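Local coordinates for uncharacterized protein (Bacillus thuringiensis serovar kurstaki, PDB 4XE7), which is an actin-like protein of the bacterial cytoskeleton, a ParM whose relatives bind nucleotide and polymerise into filaments that segregate plasmid DNA, at residues T17-A22 with E115-Q120; A37-I42 with Y96-E101; L72-I77 with A90-A95; D102-T107 with N122-L127. All blocks are in the same frame, centred on the assembly; numbering follows the deposited sequence.

Contact 1: T17-A22 with E115-Q120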
loop_
_atom_site.group_PDB
_atom_site.type_symbol
_atom_site.label_atom_id
_atom_site.label_comp_id
_atom_site.label_asym_id
_atom_site.label_seq_id
_atom_site.Cartn_x
_atom_site.Cartn_y
_atom_site.Cartn_z
ATOM N N THR A 17 -0.062 9.817 2.655
ATOM C CA THR A 17 0.347 9.884 4.047
ATOM C C THR A 17 -0.676 9.208 4.962
ATOM O O THR A 17 -1.681 9.820 5.327
ATOM C CB THR A 17 0.531 11.355 4.486
ATOM O OG1 THR A 17 1.508 11.982 3.649
ATOM C CG2 THR A 17 0.970 11.449 5.935
ATOM N N GLY A 18 -0.428 7.949 5.316
ATOM C CA GLY A 18 -1.234 7.252 6.309
ATOM C C GLY A 18 -0.615 7.257 7.705
ATOM O O GLY A 18 0.541 7.645 7.891
ATOM N N ASN A 19 -1.379 6.812 8.699
ATOM C CA ASN A 19 -0.881 6.756 10.073
ATOM C C ASN A 19 0.075 5.603 10.325
ATOM O O ASN A 19 0.890 5.645 11.240
ATOM C CB ASN A 19 -2.048 6.653 11.050
ATOM C CG ASN A 19 -2.820 7.939 11.164
ATOM O OD1 ASN A 19 -2.261 8.984 11.502
ATOM N ND2 ASN A 19 -4.112 7.879 10.868
ATOM N N ILE A 20 -0.043 4.554 9.525
ATOM C CA ILE A 20 0.797 3.381 9.705
ATOM C C ILE A 20 1.960 3.431 8.729
ATOM O O ILE A 20 3.070 3.035 9.052
ATOM C CB ILE A 20 0.004 2.066 9.491
ATOM C CG1 ILE A 20 -1.221 2.022 10.397
ATOM C CG2 ILE A 20 0.895 0.843 9.743
ATOM C CD1 ILE A 20 -0.880 2.096 11.864
ATOM N N LYS A 21 1.683 3.926 7.527
ATOM C CA LYS A 21 2.644 3.862 6.431
ATOM C C LYS A 21 2.679 5.144 5.615
ATOM O O LYS A 21 1.676 5.830 5.457
ATOM C CB LYS A 21 2.323 2.680 5.494
ATOM C CG LYS A 21 2.523 1.301 6.094
ATOM C CD LYS A 21 2.290 0.214 5.052
ATOM C CE LYS A 21 2.299 -1.175 5.675
ATOM N NZ LYS A 21 1.763 -2.205 4.739
ATOM N N ALA A 22 3.858 5.473 5.115
ATOM C CA ALA A 22 3.983 6.472 4.084
ATOM C C ALA A 22 4.030 5.690 2.786
ATOM O O ALA A 22 4.879 4.817 2.625
ATOM C CB ALA A 22 5.243 7.313 4.278
ATOM N N GLU A 115 -5.232 11.173 15.878
ATOM C CA GLU A 115 -4.726 12.531 16.077
ATOM C C GLU A 115 -4.529 13.294 14.773
ATOM O O GLU A 115 -4.682 12.744 13.684
ATOM C CB GLU A 115 -3.398 12.505 16.841
ATOM C CG GLU A 115 -3.522 12.254 18.333
ATOM C CD GLU A 115 -2.192 12.392 19.049
ATOM O OE1 GLU A 115 -2.172 12.386 20.298
ATOM O OE2 GLU A 115 -1.161 12.500 18.355
ATOM N N ASP A 116 -4.175 14.569 14.911
ATOM C CA ASP A 116 -3.887 15.447 13.783
ATOM C C ASP A 116 -2.467 15.220 13.266
ATOM O O ASP A 116 -1.505 15.444 13.993
ATOM C CB ASP A 116 -4.070 16.905 14.203
ATOM C CG ASP A 116 -4.003 17.862 13.035
ATOM O OD1 ASP A 116 -4.310 17.434 11.903
ATOM O OD2 ASP A 116 -3.645 19.040 13.249
ATOM N N LYS A 117 -2.338 14.786 12.015
ATOM C CA LYS A 117 -1.033 14.409 11.455
ATOM C C LYS A 117 -0.017 15.547 11.459
ATOM O O LYS A 117 1.163 15.339 11.738
ATOM C CB LYS A 117 -1.189 13.906 10.023
ATOM C CG LYS A 117 -1.644 12.475 9.911
ATOM C CD LYS A 117 -1.706 12.063 8.458
ATOM C CE LYS A 117 -2.020 10.589 8.327
ATOM N NZ LYS A 117 -3.273 10.240 9.036
ATOM N N PHE A 118 -0.465 16.756 11.153
ATOM C CA PHE A 118 0.498 17.821 10.904
ATOM C C PHE A 118 0.472 18.961 11.932
ATOM O O PHE A 118 0.895 20.086 11.639
ATOM C CB PHE A 118 0.296 18.343 9.484
ATOM C CG PHE A 118 0.584 17.306 8.428
ATOM C CD1 PHE A 118 -0.438 16.760 7.667
ATOM C CD2 PHE A 118 1.877 16.849 8.232
ATOM C CE1 PHE A 118 -0.169 15.798 6.710
ATOM C CE2 PHE A 118 2.154 15.884 7.277
ATOM C CZ PHE A 118 1.130 15.355 6.517
ATOM N N SER A 119 0.026 18.645 13.147
ATOM C CA SER A 119 0.195 19.543 14.291
ATOM C C SER A 119 1.680 19.682 14.595
ATOM O O SER A 119 2.486 18.893 14.102
ATOM C CB SER A 119 -0.546 19.015 15.517
ATOM O OG SER A 119 0.088 17.852 16.024
ATOM N N GLN A 120 2.051 20.670 15.404
ATOM C CA GLN A 120 3.462 20.893 15.693
ATOM C C GLN A 120 4.096 19.715 16.440
ATOM O O GLN A 120 5.287 19.436 16.268
ATOM C CB GLN A 120 3.648 22.190 16.480
ATOM C CG GLN A 120 3.369 23.429 15.641
ATOM C CD GLN A 120 4.551 24.380 15.580
ATOM O OE1 GLN A 120 5.207 24.506 14.541
ATOM N NE2 GLN A 120 4.819 25.067 16.687
#
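K117 reaches along T17 to the amide of N19, laying the 115-120 loop against the tight turn of the first beta hairpin of an actin-like fold. This turn, which joins strands 13-17 and 21-27, probably corresponds to the phosphate-1 loop that faces the nucleotide in relatives; the present structure is the apo form. G18 N bonds to K21 O and closes the hairpin end.

K117 loses the most surface. It sits in the type I turn D116 to S119, and its chain runs straight until chi4, where a bend of 56° turns the amine toward N19. The methylene carbon CE lies 3.1 Å from T17 O, so the lysine passes close beside a backbone carbonyl before it ends. T17 runs past it in the opposite direction: chi1 of -58° puts OG1 beside the backbone N and turns CG2 anti to it, where CG2 rests 3.7 Å from K117 CD. The same methyl reaches the F118 ring obliquely, with F118 CZ 4.0 Å from T17 CG2. One face of that ring is taken by K117 CB, offset toward the rim, so K117 and F118 lie against each other within the turn as both meet T17.

H126 of helix 123-140 touches T17, N19 and K117 and backs the patch, while D116 makes a salt bridge with R162. The polar link is modest: K117 NZ gives a weak hydrogen bond of 2.9 Å to N19 OD1, and it lies above the amide plane, with N19 CG only 3.2 Å from K117 NZ.

Contact 2: A37-I42 with Y96-E101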
loop_
_atom_site.group_PDB
_atom_site.type_symbol
_atom_site.label_atom_id
_atom_site.label_comp_id
_atom_site.label_asym_id
_atom_site.label_seq_id
_atom_site.Cartn_x
_atom_site.Cartn_y
_atom_site.Cartn_z
ATOM N N ALA A 37 6.274 1.409 0.293
ATOM C CA ALA A 37 5.745 1.938 1.536
ATOM C C ALA A 37 6.856 2.050 2.575
ATOM O O ALA A 37 7.679 1.148 2.720
ATOM C CB ALA A 37 4.646 1.058 2.058
ATOM N N ILE A 38 6.868 3.155 3.304
ATOM C CA ILE A 38 7.781 3.303 4.428
ATOM C C ILE A 38 6.953 3.391 5.699
ATOM O O ILE A 38 6.126 4.288 5.836
ATOM C CB ILE A 38 8.674 4.550 4.279
ATOM C CG1 ILE A 38 9.497 4.455 2.988
ATOM C CG2 ILE A 38 9.612 4.686 5.478
ATOM C CD1 ILE A 38 10.491 5.619 2.764
ATOM N N PRO A 39 7.157 2.449 6.636
ATOM C CA PRO A 39 6.356 2.527 7.861
ATOM C C PRO A 39 6.616 3.841 8.615
ATOM O O PRO A 39 7.744 4.375 8.649
ATOM C CB PRO A 39 6.819 1.312 8.678
ATOM C CG PRO A 39 7.540 0.415 7.696
ATOM C CD PRO A 39 8.111 1.323 6.654
ATOM N N THR A 40 5.555 4.361 9.208
ATOM C CA THR A 40 5.597 5.661 9.852
ATOM C C THR A 40 6.202 5.522 11.250
ATOM O O THR A 40 5.518 5.578 12.281
ATOM C CB THR A 40 4.200 6.267 9.883
ATOM O OG1 THR A 40 3.666 6.199 8.553
ATOM C CG2 THR A 40 4.240 7.724 10.355
ATOM N N VAL A 41 7.514 5.318 11.248
ATOM C CA VAL A 41 8.274 5.084 12.451
ATOM C C VAL A 41 9.597 5.800 12.315
ATOM O O VAL A 41 10.323 5.583 11.341
ATOM C CB VAL A 41 8.548 3.595 12.686
ATOM C CG1 VAL A 41 9.332 3.420 13.969
ATOM C CG2 VAL A 41 7.256 2.798 12.737
ATOM N N ILE A 42 9.913 6.664 13.271
ATOM C CA ILE A 42 11.215 7.325 13.266
ATOM C C ILE A 42 11.914 7.172 14.620
ATOM O O ILE A 42 11.281 6.863 15.628
ATOM C CB ILE A 42 11.077 8.822 12.889
ATOM C CG1 ILE A 42 10.408 9.606 14.013
ATOM C CG2 ILE A 42 10.308 8.970 11.546
ATOM C CD1 ILE A 42 10.264 11.095 13.720
ATOM N N TYR A 96 14.104 0.151 9.740
ATOM C CA TYR A 96 15.271 0.280 10.608
ATOM C C TYR A 96 14.947 0.928 11.955
ATOM O O TYR A 96 15.603 0.648 12.963
ATOM C CB TYR A 96 16.358 1.091 9.905
ATOM C CG TYR A 96 17.751 0.868 10.453
ATOM C CD1 TYR A 96 18.160 -0.393 10.866
ATOM C CD2 TYR A 96 18.660 1.919 10.545
ATOM C CE1 TYR A 96 19.439 -0.602 11.369
ATOM C CE2 TYR A 96 19.940 1.720 11.044
ATOM C CZ TYR A 96 20.323 0.458 11.457
ATOM O OH TYR A 96 21.591 0.253 11.949
ATOM N N ALA A 97 13.949 1.806 11.966
ATOM C CA ALA A 97 13.564 2.494 13.185
ATOM C C ALA A 97 12.788 1.577 14.142
ATOM O O ALA A 97 12.767 1.821 15.351
ATOM C CB ALA A 97 12.747 3.732 12.853
ATOM N N LYS A 98 12.158 0.537 13.595
ATOM C CA LYS A 98 11.413 -0.449 14.386
ATOM C C LYS A 98 12.272 -1.060 15.480
ATOM O O LYS A 98 11.769 -1.410 16.545
ATOM C CB LYS A 98 10.877 -1.580 13.500
ATOM C CG LYS A 98 9.867 -1.171 12.449
ATOM C CD LYS A 98 8.492 -0.927 13.055
ATOM C CE LYS A 98 7.424 -0.843 11.966
ATOM N NZ LYS A 98 7.504 -1.999 11.028
ATOM N N ASP A 99 13.569 -1.180 15.200
ATOM C CA ASP A 99 14.515 -1.836 16.098
ATOM C C ASP A 99 15.191 -0.878 17.071
ATOM O O ASP A 99 16.280 -1.165 17.565
ATOM C CB ASP A 99 15.591 -2.564 15.292
ATOM C CG ASP A 99 15.013 -3.592 14.351
ATOM O OD1 ASP A 99 14.397 -4.562 14.840
ATOM O OD2 ASP A 99 15.178 -3.435 13.122
ATOM N N GLN A 100 14.551 0.257 17.342
ATOM C CA GLN A 100 15.084 1.215 18.313
ATOM C C GLN A 100 14.156 1.329 19.516
ATOM O O GLN A 100 12.940 1.290 19.367
ATOM C CB GLN A 100 15.281 2.583 17.663
ATOM C CG GLN A 100 16.169 2.548 16.436
ATOM C CD GLN A 100 17.618 2.372 16.796
ATOM O OE1 GLN A 100 18.153 3.110 17.621
ATOM N NE2 GLN A 100 18.262 1.380 16.198
ATOM N N GLU A 101 14.718 1.456 20.712
ATOM C CA GLU A 101 13.883 1.521 21.906
ATOM C C GLU A 101 13.233 2.893 22.019
ATOM O O GLU A 101 12.113 3.027 22.520
ATOM C CB GLU A 101 14.686 1.207 23.171
ATOM C CG GLU A 101 14.029 1.713 24.459
ATOM C CD GLU A 101 14.028 0.677 25.569
ATOM O OE1 GLU A 101 15.043 -0.034 25.723
ATOM O OE2 GLU A 101 13.008 0.570 26.284
#
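V41 and P39 pack against A97 and K98, setting the short, weakly bonded helix 95-98 beside strand 33-45 in the N-terminal sheet of the actin-like fold. At this point the strand is interrupted by an inverse gamma turn centred on T40, closed by V41 N to P39 O at 2.8 Å. The kink sends the T40 side chain away and leaves P39 and V41 directed at the helix.

Purely apolar contact is made by V41 and A97. V41 CG1 is anti to the backbone N (chi1 -179°) and meets A97 CB at 3.6 Å. The methyl of A97 also lies 3.9 Å from I42 CA, so it rests on the backbone of the strand as well as on a side chain; I42 itself points to the other side, to W91 and I128.

A second kind of contact uses the aliphatic part of a lysine. K98 bends at chi2 (-77°) and again at chi4, which lays the end of its chain across both P39 and V41 at about a right angle. K98 CE is 3.7 Å from V41 CG2 and 4.0 Å from P39 CB, and K98 NZ ends beside the proline ring, 4.1 Å from P39 CG.

No hydrogen bond joins the two segments. The backbone carbonyl of V41 is instead taken up by G94, just ahead of the helix, which holds strand and helix start together. The same oxygen touches the helix: V41 O is 3.4 Å from A97 CB.

Contact 3: L72-I77 with A90-A95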
loop_
_atom_site.group_PDB
_atom_site.type_symbol
_atom_site.label_atom_id
_atom_site.label_comp_id
_atom_site.label_asym_id
_atom_site.label_seq_id
_atom_site.Cartn_x
_atom_site.Cartn_y
_atom_site.Cartn_z
ATOM N N LEU A 72 17.258 -0.035 5.278
ATOM C CA LEU A 72 18.165 0.711 6.127
ATOM C C LEU A 72 18.126 2.190 5.776
ATOM O O LEU A 72 18.860 2.648 4.900
ATOM C CB LEU A 72 19.583 0.154 5.994
ATOM C CG LEU A 72 20.520 0.295 7.189
ATOM C CD1 LEU A 72 21.813 -0.468 6.902
ATOM C CD2 LEU A 72 20.821 1.749 7.506
ATOM N N LEU A 73 17.273 2.936 6.469
ATOM C CA LEU A 73 17.161 4.365 6.224
ATOM C C LEU A 73 17.688 5.154 7.408
ATOM O O LEU A 73 17.071 5.198 8.477
ATOM C CB LEU A 73 15.706 4.763 5.923
ATOM C CG LEU A 73 15.145 4.140 4.647
ATOM C CD1 LEU A 73 13.657 4.354 4.559
ATOM C CD2 LEU A 73 15.853 4.694 3.403
ATOM N N HIS A 74 18.842 5.773 7.196
ATOM C CA HIS A 74 19.499 6.579 8.210
ATOM C C HIS A 74 19.839 7.892 7.537
ATOM O O HIS A 74 20.796 7.967 6.774
ATOM C CB HIS A 74 20.741 5.868 8.754
ATOM C CG HIS A 74 21.550 6.692 9.707
ATOM N ND1 HIS A 74 22.851 6.372 10.042
ATOM C CD2 HIS A 74 21.250 7.818 10.396
ATOM C CE1 HIS A 74 23.314 7.267 10.895
ATOM N NE2 HIS A 74 22.367 8.156 11.125
ATOM N N VAL A 75 19.028 8.915 7.782
ATOM C CA VAL A 75 19.111 10.125 6.968
ATOM C C VAL A 75 19.252 11.406 7.765
ATOM O O VAL A 75 18.876 11.480 8.938
ATOM C CB VAL A 75 17.873 10.253 6.056
ATOM C CG1 VAL A 75 17.811 9.069 5.111
ATOM C CG2 VAL A 75 16.596 10.329 6.897
ATOM N N ARG A 76 19.826 12.411 7.112
ATOM C CA ARG A 76 19.793 13.773 7.609
ATOM C C ARG A 76 18.871 14.598 6.716
ATOM O O ARG A 76 19.099 14.704 5.508
ATOM C CB ARG A 76 21.196 14.379 7.634
ATOM C CG ARG A 76 21.220 15.823 8.034
ATOM C CD ARG A 76 20.966 15.969 9.521
ATOM N NE ARG A 76 20.918 17.373 9.914
ATOM C CZ ARG A 76 21.991 18.115 10.169
ATOM N NH1 ARG A 76 23.204 17.593 10.078
ATOM N NH2 ARG A 76 21.848 19.380 10.513
ATOM N N ILE A 77 17.829 15.174 7.303
ATOM C CA ILE A 77 16.863 15.955 6.533
ATOM C C ILE A 77 16.856 17.420 6.953
ATOM O O ILE A 77 16.505 17.761 8.089
ATOM C CB ILE A 77 15.452 15.385 6.667
ATOM C CG1 ILE A 77 15.428 13.970 6.091
ATOM C CG2 ILE A 77 14.425 16.299 5.967
ATOM C CD1 ILE A 77 14.099 13.242 6.251
ATOM N N ALA A 90 20.027 13.648 12.772
ATOM C CA ALA A 90 19.791 12.579 11.835
ATOM C C ALA A 90 18.738 11.612 12.401
ATOM O O ALA A 90 18.475 11.604 13.611
ATOM C CB ALA A 90 21.091 11.854 11.523
ATOM N N TRP A 91 18.147 10.806 11.519
ATOM C CA TRP A 91 17.020 9.949 11.861
ATOM C C TRP A 91 17.137 8.549 11.284
ATOM O O TRP A 91 17.618 8.360 10.166
ATOM C CB TRP A 91 15.699 10.578 11.375
ATOM C CG TRP A 91 15.391 11.845 12.084
ATOM C CD1 TRP A 91 15.753 13.099 11.701
ATOM C CD2 TRP A 91 14.709 11.984 13.333
ATOM N NE1 TRP A 91 15.345 14.017 12.635
ATOM C CE2 TRP A 91 14.692 13.358 13.649
ATOM C CE3 TRP A 91 14.112 11.083 14.223
ATOM C CZ2 TRP A 91 14.090 13.858 14.806
ATOM C CZ3 TRP A 91 13.518 11.577 15.383
ATOM C CH2 TRP A 91 13.510 12.954 15.659
ATOM N N TYR A 92 16.688 7.575 12.068
ATOM C CA TYR A 92 16.378 6.252 11.581
ATOM C C TYR A 92 14.931 6.288 11.140
ATOM O O TYR A 92 14.084 6.828 11.857
ATOM C CB TYR A 92 16.584 5.200 12.674
ATOM C CG TYR A 92 18.018 5.026 13.114
ATOM C CD1 TYR A 92 19.047 4.993 12.186
ATOM C CD2 TYR A 92 18.339 4.885 14.461
ATOM C CE1 TYR A 92 20.347 4.824 12.583
ATOM C CE2 TYR A 92 19.638 4.716 14.867
ATOM C CZ TYR A 92 20.640 4.682 13.922
ATOM O OH TYR A 92 21.946 4.511 14.305
ATOM N N VAL A 93 14.638 5.734 9.969
ATOM C CA VAL A 93 13.293 5.839 9.408
ATOM C C VAL A 93 12.781 4.495 8.921
ATOM O O VAL A 93 13.505 3.763 8.260
ATOM C CB VAL A 93 13.252 6.840 8.223
ATOM C CG1 VAL A 93 11.801 7.142 7.810
ATOM C CG2 VAL A 93 13.970 8.122 8.576
ATOM N N GLY A 94 11.524 4.180 9.220
ATOM C CA GLY A 94 10.896 2.993 8.671
ATOM C C GLY A 94 11.313 1.709 9.351
ATOM O O GLY A 94 11.434 1.659 10.581
ATOM N N ALA A 95 11.550 0.667 8.552
ATOM C CA ALA A 95 11.899 -0.648 9.087
ATOM C C ALA A 95 13.046 -0.569 10.095
ATOM O O ALA A 95 12.955 -1.121 11.186
ATOM C CB ALA A 95 12.256 -1.611 7.950
HETATM O O HOH W 1 14.528 1.610 7.345
#
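V75 and W91 form an antiparallel hydrogen-bonded pair, with V75 N to W91 O and W91 N to V75 O both at 2.8 Å. The first donor lies in the carbonyl plane of W91, and the second approaches nearly along the C=O axis of V75. A third bond, V93 N to L73 O at 2.9 Å, carries the ladder on with its donor tilted 24° from the carbonyl plane of L73. Beyond it a water accepts from L73 N and also bonds to V93 O, bridging the strands where they begin to part.

H74 and Y92 form the non-hydrogen-bonded pair between these bonds. H74 CG is anti to the backbone N (chi1 174°), which places the ring beside Y92. The edge of the Y92 ring is turned to the face of H74 at 58°, with Y92 CE1 3.6 Å from H74 CG. H74 NE2 donates to P46 O, which fixes the ring's rotation, while Y92 continues edge-to-face to Y96.

On the other face V75 CG2 and V93 CG2 meet at 3.8 Å, and L73 CB lies 4.0 Å from V93 CB. Helix 123-140 covers this side through T132 and I128; W91 lies beside it and gives its NE1 proton to A86 O.

Two inner strands of the actin-like sheet are thus joined by short backbone bonds between two unlike faces: a polar aromatic one, where a hydrogen bond orients the histidine and the tyrosine packs its edge on it, and an apolar one, of L73, V75, V93 and W91, on the side of helix 123-140.

Contact 4: D102-T107 with N122-L127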
loop_
_atom_site.group_PDB
_atom_site.type_symbol
_atom_site.label_atom_id
_atom_site.label_comp_id
_atom_site.label_asym_id
_atom_site.label_seq_id
_atom_site.Cartn_x
_atom_site.Cartn_y
_atom_site.Cartn_z
ATOM N N ASP A 102 13.933 3.910 21.533
ATOM C CA ASP A 102 13.390 5.259 21.561
ATOM C C ASP A 102 12.653 5.615 20.270
ATOM O O ASP A 102 12.598 6.783 19.887
ATOM C CB ASP A 102 14.502 6.274 21.828
ATOM C CG ASP A 102 15.106 6.124 23.213
ATOM O OD1 ASP A 102 14.424 6.472 24.203
ATOM O OD2 ASP A 102 16.267 5.673 23.312
ATOM N N ARG A 103 12.094 4.617 19.594
ATOM C CA ARG A 103 11.353 4.904 18.375
ATOM C C ARG A 103 10.136 5.777 18.680
ATOM O O ARG A 103 9.592 5.752 19.790
ATOM C CB ARG A 103 10.916 3.625 17.681
ATOM C CG ARG A 103 9.837 2.857 18.396
ATOM C CD ARG A 103 9.557 1.563 17.650
ATOM N NE ARG A 103 8.732 0.624 18.406
ATOM C CZ ARG A 103 9.222 -0.319 19.206
ATOM N NH1 ARG A 103 10.535 -0.437 19.373
ATOM N NH2 ARG A 103 8.399 -1.135 19.851
ATOM N N GLN A 104 9.727 6.562 17.690
ATOM C CA GLN A 104 8.534 7.386 17.815
ATOM C C GLN A 104 7.516 6.977 16.759
ATOM O O GLN A 104 7.856 6.838 15.582
ATOM C CB GLN A 104 8.895 8.866 17.693
ATOM C CG GLN A 104 9.998 9.289 18.668
ATOM C CD GLN A 104 10.318 10.780 18.595
ATOM O OE1 GLN A 104 9.423 11.612 18.491
ATOM N NE2 GLN A 104 11.598 11.113 18.642
ATOM N N GLU A 105 6.276 6.762 17.192
ATOM C CA GLU A 105 5.193 6.325 16.311
ATOM C C GLU A 105 3.943 7.184 16.524
ATOM O O GLU A 105 3.813 7.855 17.552
ATOM C CB GLU A 105 4.878 4.834 16.547
ATOM C CG GLU A 105 6.011 3.902 16.108
ATOM C CD GLU A 105 5.829 2.450 16.550
ATOM O OE1 GLU A 105 6.272 2.095 17.666
ATOM O OE2 GLU A 105 5.260 1.660 15.769
ATOM N N PRO A 106 3.018 7.179 15.550
ATOM C CA PRO A 106 1.785 7.932 15.798
ATOM C C PRO A 106 0.965 7.300 16.924
ATOM O O PRO A 106 0.877 6.078 17.010
ATOM C CB PRO A 106 1.044 7.846 14.457
ATOM C CG PRO A 106 2.112 7.491 13.444
ATOM C CD PRO A 106 3.040 6.596 14.195
ATOM N N THR A 107 0.396 8.128 17.793
ATOM C CA THR A 107 -0.503 7.631 18.825
ATOM C C THR A 107 -1.884 8.266 18.690
ATOM O O THR A 107 -2.144 9.037 17.762
ATOM C CB THR A 107 0.046 7.891 20.244
ATOM O OG1 THR A 107 0.272 9.294 20.430
ATOM C CG2 THR A 107 1.354 7.126 20.461
ATOM N N ASN A 122 3.088 16.488 16.081
ATOM C CA ASN A 122 3.011 15.274 15.268
ATOM C C ASN A 122 3.719 15.344 13.915
ATOM O O ASN A 122 4.052 14.302 13.334
ATOM C CB ASN A 122 1.542 14.900 15.014
ATOM C CG ASN A 122 0.834 14.409 16.262
ATOM O OD1 ASN A 122 1.462 13.884 17.183
ATOM N ND2 ASN A 122 -0.482 14.553 16.286
ATOM N N LYS A 123 3.923 16.559 13.405
ATOM C CA LYS A 123 4.277 16.726 11.996
ATOM C C LYS A 123 5.570 16.011 11.615
ATOM O O LYS A 123 5.647 15.453 10.523
ATOM C CB LYS A 123 4.376 18.208 11.627
ATOM C CG LYS A 123 5.499 18.952 12.334
ATOM C CD LYS A 123 5.538 20.416 11.938
ATOM C CE LYS A 123 6.740 21.116 12.566
ATOM N NZ LYS A 123 6.941 22.474 12.003
ATOM N N LYS A 124 6.578 16.006 12.495
ATOM C CA LYS A 124 7.831 15.372 12.126
ATOM C C LYS A 124 7.655 13.857 11.922
ATOM O O LYS A 124 8.334 13.275 11.075
ATOM C CB LYS A 124 8.931 15.670 13.148
ATOM C CG LYS A 124 9.006 14.762 14.361
ATOM C CD LYS A 124 10.173 15.204 15.268
ATOM C CE LYS A 124 10.248 14.364 16.532
ATOM N NZ LYS A 124 9.008 14.447 17.355
ATOM N N LEU A 125 6.730 13.228 12.649
ATOM C CA LEU A 125 6.442 11.800 12.441
ATOM C C LEU A 125 6.081 11.484 10.988
ATOM O O LEU A 125 6.384 10.401 10.483
ATOM C CB LEU A 125 5.283 11.325 13.326
ATOM C CG LEU A 125 5.378 11.446 14.844
ATOM C CD1 LEU A 125 4.063 11.002 15.498
ATOM C CD2 LEU A 125 6.559 10.628 15.368
ATOM N N HIS A 126 5.403 12.423 10.332
ATOM C CA HIS A 126 4.864 12.179 9.002
ATOM C C HIS A 126 5.691 12.838 7.913
ATOM O O HIS A 126 5.772 12.313 6.812
ATOM C CB HIS A 126 3.397 12.640 8.949
ATOM C CG HIS A 126 2.519 11.886 9.901
ATOM N ND1 HIS A 126 2.053 10.616 9.629
ATOM C CD2 HIS A 126 2.084 12.187 11.144
ATOM C CE1 HIS A 126 1.346 10.182 10.657
ATOM N NE2 HIS A 126 1.353 11.111 11.592
ATOM N N LEU A 127 6.326 13.971 8.219
ATOM C CA LEU A 127 7.170 14.629 7.218
ATOM C C LEU A 127 8.451 13.852 6.923
ATOM O O LEU A 127 8.867 13.725 5.756
ATOM C CB LEU A 127 7.534 16.043 7.657
ATOM C CG LEU A 127 6.371 17.036 7.660
ATOM C CD1 LEU A 127 6.803 18.350 8.300
ATOM C CD2 LEU A 127 5.842 17.257 6.250
HETATM O O HOH W 2 0.334 11.068 16.752
#
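Q104 and P106 lay the coil 102-107 over K124, L125 and H126 in the first turn of helix 123-140, a loop-to-helix contact that follows helix 95-98 in the chain. L125 buries the most surface. Its two methyls divide the loop between them: CD2 lies 3.7 Å from Q104 CB, and CD1 is 3.8 Å from P106 CA and from E105 O. The leucine thus meets both backbone and side-chain atoms of the coil. P106 adds its ring, with P106 CG approaching H126 CE1 obliquely at 3.9 Å.

One polar link accompanies this packing. K124 NZ donates to Q104 OE1 at 3.1 Å, with a C=O...N angle of 139° and the donor tilted from the carbonyl plane. The two side chains cross at about a right angle; the lysine reaches its partner by starting between its backbone N and carbonyl carbon (chi1 85°) and bending at its last torsion. At the far end a water accepts from T107 N and bonds weakly to N122 OD1, just before the helix. Within the coil, R103 NE meets E105 OE1 from above the carboxylate plane in a 3.0 Å salt bridge.

W91 of strand 90-93 flanks both Q104 and K124, and T40 of strand 33-45 touches P106 and H126, so the coil lies along the helix start beside two strands of the sheet, while K123 and L127 face helix 164-171.

In the fold
The four contacts form a connected series across the N-terminal sheet domain. Contact 3 is nested in the loop closed by contact 2, itself nested in that closed by contact 1. Contacts 1 and 4 interlock: N122 ND2 bonds to D116 O at 2.7 Å, and their centres lie 8 Å apart. Contacts 2 and 3, also 8 Å apart, are built on neighbouring strands 33-45 and 90-93, while I42 O to Q104 N, 2.6 Å, ties contact 2 to contact 4. Contacts 1 and 3 do not touch, their nearest atoms being about 7 Å apart. Contact 1 holds the probable phosphate loop; contacts 2 and 3 lie in or on the sheet, and contact 4 at the start of helix 123-140.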